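Local atomic coordinates of ABC transporter, ATP binding protein (Sulfolobus solfataricus, PDB entry 1OXX), a protein that hydrolyses ATP as the energy-coupling subunit of the ABC transporter that takes glucose into the cell. Residues R262-V267 and V342-I347; K126-H131 and A150-L155. The protein carries 1 engineered substitution. All coordinates share one frame; numbering follows the deposited sequence.

Interaction 1. Residues R262-V267 and V342-I347; sequences RFPVSV and VRKDKI
A single water links the backbone of P264 to the ammonium group of K344, donating to P264 O and accepting from K344 NZ at 2.7 Å. K344 gets there by running out extended, CG anti to the backbone N (chi1 -179°), and bending at its last torsion (chi4 82°). The bend also brings K344 NZ to 3.9 Å from P264 CG at the pyrrolidine ring. No direct hydrogen bond joins 262-267 to 342-347, so beyond this bridge the contact is apolar, and it illustrates how one branched side chain can serve several partners. I347 uses its two branches separately. On the longer arm, I347 CD1 comes to the edge of the phenyl ring, near its plane, 4.1 Å from F263 CD2. The same methyl, I347 CD1, lies 3.9 Å from P264 CD. On the shorter arm, I347 CG2 meets both methyls of V265, the nearer being V265 CG1 at 4.0 Å. V342 reaches the ring obliquely, V342 CG1 lying 4.1 Å from F263 CE2. Cutting I347 back to an alanine is likely to open a gap beside F263 and P264 and to cost V265 its contact with CG2. The backbone shapes this surface: P264 is the centre of an inverse gamma turn, closed by a weak bond from V265 N to F263 O, where the chain leaves its strand. The contact sits against strand 271-276, whose I274 touches F263 and V265, and strand 294-307, whose I294 touches P264, V342 and K344; strands 261-263 and 348-351, next to its two segments, are the outermost of one antiparallel sheet.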
# COMPACT_ATOMS: atom_id res chain seq x y z
N ARG A 262 4.84 9.67 -30.86
CA ARG A 262 4.97 11.07 -30.49
C ARG A 262 3.82 11.46 -29.57
O ARG A 262 2.65 11.41 -29.99
CB ARG A 262 5.00 11.97 -31.73
CG ARG A 262 5.51 13.37 -31.42
CD ARG A 262 5.86 14.16 -32.66
NE ARG A 262 4.70 14.30 -33.54
CZ ARG A 262 4.77 14.64 -34.80
NH1 ARG A 262 5.94 14.89 -35.37
NH2 ARG A 262 3.65 14.75 -35.51
N PHE A 263 4.14 11.84 -28.34
CA PHE A 263 3.16 12.20 -27.32
C PHE A 263 3.04 13.70 -27.26
O PHE A 263 4.05 14.39 -27.17
CB PHE A 263 3.60 11.66 -25.95
CG PHE A 263 3.57 10.18 -25.87
CD1 PHE A 263 4.63 9.43 -26.34
CD2 PHE A 263 2.47 9.53 -25.33
CE1 PHE A 263 4.58 8.04 -26.27
CE2 PHE A 263 2.44 8.14 -25.26
CZ PHE A 263 3.50 7.41 -25.74
N PRO A 264 1.81 14.21 -27.34
CA PRO A 264 1.57 15.66 -27.41
C PRO A 264 1.65 16.39 -26.08
O PRO A 264 0.69 17.01 -25.59
CB PRO A 264 0.16 15.74 -27.99
CG PRO A 264 -0.48 14.51 -27.55
CD PRO A 264 0.57 13.44 -27.49
N VAL A 265 2.83 16.32 -25.48
CA VAL A 265 3.12 16.97 -24.21
C VAL A 265 4.54 17.49 -24.27
O VAL A 265 5.29 17.14 -25.15
CB VAL A 265 2.96 16.00 -23.01
CG1 VAL A 265 1.50 15.59 -22.85
CG2 VAL A 265 3.87 14.78 -23.16
N SER A 266 4.90 18.34 -23.32
CA SER A 266 6.24 18.89 -23.28
C SER A 266 6.66 19.20 -21.84
O SER A 266 5.84 19.24 -20.93
CB SER A 266 6.29 20.17 -24.12
OG SER A 266 7.60 20.70 -24.22
N VAL A 267 7.96 19.34 -21.65
CA VAL A 267 8.57 19.79 -20.41
C VAL A 267 9.74 20.66 -20.84
O VAL A 267 10.11 20.67 -22.02
CB VAL A 267 9.06 18.63 -19.51
CG1 VAL A 267 7.89 17.91 -18.86
CG2 VAL A 267 9.92 17.68 -20.30
N VAL A 342 -3.74 6.53 -27.03
CA VAL A 342 -3.75 6.71 -25.59
C VAL A 342 -4.86 7.67 -25.18
O VAL A 342 -5.47 8.34 -26.00
CB VAL A 342 -2.41 7.27 -25.05
CG1 VAL A 342 -1.22 6.37 -25.43
CG2 VAL A 342 -2.16 8.70 -25.58
N ARG A 343 -5.14 7.71 -23.87
CA ARG A 343 -6.01 8.73 -23.31
C ARG A 343 -5.17 9.98 -23.10
O ARG A 343 -4.27 10.01 -22.25
CB ARG A 343 -6.54 8.27 -21.96
CG ARG A 343 -7.35 7.02 -22.03
CD ARG A 343 -8.67 7.21 -22.71
NE ARG A 343 -9.61 6.13 -22.44
CZ ARG A 343 -10.70 5.92 -23.13
NH1 ARG A 343 -11.00 6.71 -24.15
NH2 ARG A 343 -11.51 4.91 -22.83
N LYS A 344 -5.44 11.03 -23.87
CA LYS A 344 -4.63 12.25 -23.80
C LYS A 344 -4.47 12.84 -22.41
O LYS A 344 -3.36 13.22 -22.02
CB LYS A 344 -5.22 13.29 -24.73
CG LYS A 344 -4.43 14.60 -24.76
CD LYS A 344 -5.14 15.59 -25.69
CE LYS A 344 -4.48 16.97 -25.68
NZ LYS A 344 -3.28 17.03 -26.56
N ASP A 345 -5.57 12.90 -21.67
CA ASP A 345 -5.53 13.51 -20.35
C ASP A 345 -4.86 12.64 -19.32
O ASP A 345 -4.65 13.09 -18.18
CB ASP A 345 -6.92 13.94 -19.87
CG ASP A 345 -7.85 12.77 -19.61
OD1 ASP A 345 -7.46 11.61 -19.87
OD2 ASP A 345 -9.00 12.93 -19.14
N LYS A 346 -4.47 11.42 -19.70
CA LYS A 346 -3.82 10.52 -18.76
C LYS A 346 -2.33 10.38 -19.04
O LYS A 346 -1.64 9.63 -18.34
CB LYS A 346 -4.48 9.14 -18.76
CG LYS A 346 -5.94 9.14 -18.41
CD LYS A 346 -6.14 9.43 -16.95
CE LYS A 346 -7.63 9.42 -16.60
NZ LYS A 346 -7.84 9.65 -15.17
N ILE A 347 -1.79 11.10 -20.01
CA ILE A 347 -0.36 11.07 -20.22
C ILE A 347 0.33 11.82 -19.09
O ILE A 347 -0.02 12.97 -18.80
CB ILE A 347 0.02 11.74 -21.55
CG1 ILE A 347 -0.65 11.08 -22.77
CG2 ILE A 347 1.53 11.81 -21.68
CD1 ILE A 347 -0.61 11.93 -24.04
O HOH W 1 -1.54 16.37 -24.58

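Interaction 2. Residues K126-H131 and A150-L155; sequences KILDIH and ALARAL
L128 and A152 face each other with their CA atoms 7.1 Å apart, where the capped C-terminal end of one helix, closed by a Schellman motif with D129 at positive phi (53°) as C-prime residue and I130 N bonded back to a carbonyl of the preceding helical turn, meets the flank of another near its own C-terminal end. This reversal presents L128 and I130 to the same helix. L128 does most of the touching. L128 CD1 presses against the helix backbone itself, 3.5 Å from A152 N, and it is also 3.6 Å from A152 CB. Such a close approach illustrates what a small residue permits: with only a methyl at A152, the leucine end comes down onto the main chain. L128 CD1 also meets L155 CD1, one helical turn further on, at 4.2 Å. The other methyl, L128 CD2, goes to L151 CD2 at 4.1 Å, the two leucines crossing at about a right angle. From beyond the turn, with CG1 between the backbone N and the carbonyl carbon (chi1 45°), I130 brings its CD1 to 4.1 Å from A152 CB. The alanine methyl thus meets both L128 and I130. All five residues are buried, and no hydrogen bond crosses between the segments. R148, in helix 143-155, instead bonds the carbonyl of L128 through NH1, while I103 of helix 99-104 lies on both I130 and A152. The contact belongs to the helical subdomain of the ABC-ATPase, joining the Schellman end of helix 114-127 to helix 143-155, which begins at the signature sequence of the family.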
# COMPACT_ATOMS: atom_id res chain seq x y z
N LYS A 126 -17.14 -13.84 18.93
CA LYS A 126 -18.45 -13.89 18.27
C LYS A 126 -18.55 -12.84 17.18
O LYS A 126 -19.05 -13.11 16.08
CB LYS A 126 -19.56 -13.70 19.30
N ILE A 127 -18.09 -11.63 17.47
CA ILE A 127 -18.15 -10.57 16.48
C ILE A 127 -17.36 -10.92 15.22
O ILE A 127 -17.80 -10.63 14.11
CB ILE A 127 -17.63 -9.26 17.11
CG1 ILE A 127 -18.65 -8.70 18.11
CG2 ILE A 127 -17.31 -8.23 16.03
CD1 ILE A 127 -18.08 -7.61 19.04
N LEU A 128 -16.22 -11.60 15.37
CA LEU A 128 -15.35 -11.95 14.27
C LEU A 128 -15.62 -13.37 13.73
O LEU A 128 -14.85 -13.91 12.93
CB LEU A 128 -13.88 -11.79 14.68
CG LEU A 128 -13.39 -10.37 14.95
CD1 LEU A 128 -11.97 -10.33 15.45
CD2 LEU A 128 -13.52 -9.54 13.68
N ASP A 129 -16.71 -13.96 14.21
CA ASP A 129 -17.19 -15.27 13.77
C ASP A 129 -16.15 -16.38 13.85
O ASP A 129 -16.01 -17.19 12.92
CB ASP A 129 -17.78 -15.19 12.37
CG ASP A 129 -18.61 -16.41 12.00
OD1 ASP A 129 -19.24 -17.02 12.90
OD2 ASP A 129 -18.71 -16.81 10.82
N ILE A 130 -15.45 -16.43 14.98
CA ILE A 130 -14.53 -17.54 15.28
C ILE A 130 -14.80 -18.14 16.64
O ILE A 130 -13.98 -18.88 17.18
CB ILE A 130 -13.04 -17.12 15.19
CG1 ILE A 130 -12.82 -15.79 15.91
CG2 ILE A 130 -12.61 -17.07 13.73
CD1 ILE A 130 -11.37 -15.40 16.11
N HIS A 131 -15.97 -17.83 17.20
CA HIS A 131 -16.34 -18.35 18.50
C HIS A 131 -16.35 -19.89 18.51
O HIS A 131 -16.00 -20.52 19.51
CB HIS A 131 -17.71 -17.79 18.90
CG HIS A 131 -18.13 -18.13 20.29
ND1 HIS A 131 -18.86 -19.26 20.57
CD2 HIS A 131 -17.90 -17.52 21.47
CE1 HIS A 131 -19.09 -19.32 21.87
NE2 HIS A 131 -18.52 -18.27 22.44
N ALA A 150 -5.96 -13.51 14.78
CA ALA A 150 -4.95 -12.47 14.91
C ALA A 150 -5.60 -11.09 15.09
O ALA A 150 -5.14 -10.26 15.89
CB ALA A 150 -4.02 -12.46 13.70
N LEU A 151 -6.68 -10.83 14.34
CA LEU A 151 -7.39 -9.58 14.50
C LEU A 151 -8.07 -9.52 15.87
O LEU A 151 -8.03 -8.49 16.53
CB LEU A 151 -8.41 -9.43 13.39
CG LEU A 151 -9.13 -8.10 13.25
CD1 LEU A 151 -8.16 -6.95 13.13
CD2 LEU A 151 -10.05 -8.19 12.04
N ALA A 152 -8.64 -10.61 16.36
CA ALA A 152 -9.27 -10.63 17.67
C ALA A 152 -8.23 -10.32 18.75
O ALA A 152 -8.52 -9.59 19.71
CB ALA A 152 -9.88 -12.00 17.91
N ARG A 153 -7.06 -10.93 18.63
CA ARG A 153 -5.97 -10.65 19.57
C ARG A 153 -5.65 -9.15 19.60
O ARG A 153 -5.43 -8.56 20.67
CB ARG A 153 -4.74 -11.46 19.20
CG ARG A 153 -3.59 -11.26 20.12
CD ARG A 153 -2.37 -12.07 19.78
NE ARG A 153 -1.90 -11.81 18.44
CZ ARG A 153 -0.93 -12.48 17.85
NH1 ARG A 153 -0.34 -13.49 18.50
NH2 ARG A 153 -0.57 -12.19 16.62
N ALA A 154 -5.60 -8.53 18.43
CA ALA A 154 -5.32 -7.10 18.32
C ALA A 154 -6.40 -6.21 18.91
O ALA A 154 -6.10 -5.09 19.33
CB ALA A 154 -5.12 -6.73 16.89
N LEU A 155 -7.64 -6.69 18.96
CA LEU A 155 -8.80 -5.89 19.36
C LEU A 155 -9.28 -6.14 20.79
O LEU A 155 -10.15 -5.45 21.31
CB LEU A 155 -9.96 -6.19 18.42
CG LEU A 155 -9.71 -5.81 16.96
CD1 LEU A 155 -10.89 -6.28 16.13
CD2 LEU A 155 -9.50 -4.34 16.82

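Overall arrangement
After the opening strands and the P-loop, the probable ATP site, the chain reaches interaction 2, which closes a short loop of 18 residues and ties the end of helix 114-127 to helix 143-155 in the ABC-ATPase domain. After the remaining helices and strands of that domain, it enters the C-terminal region, where interaction 1 closes a longer, strand-rich excursion of 74 residues, bringing the end of strand 261-263 to the link between strands 337-342 and 348-351. The two loops follow in series, neither nesting nor crossing. Their centres lie 49 Å apart, on opposite sides of the chain's centre, and each lies wholly in its own region, one helical, the other built of strands.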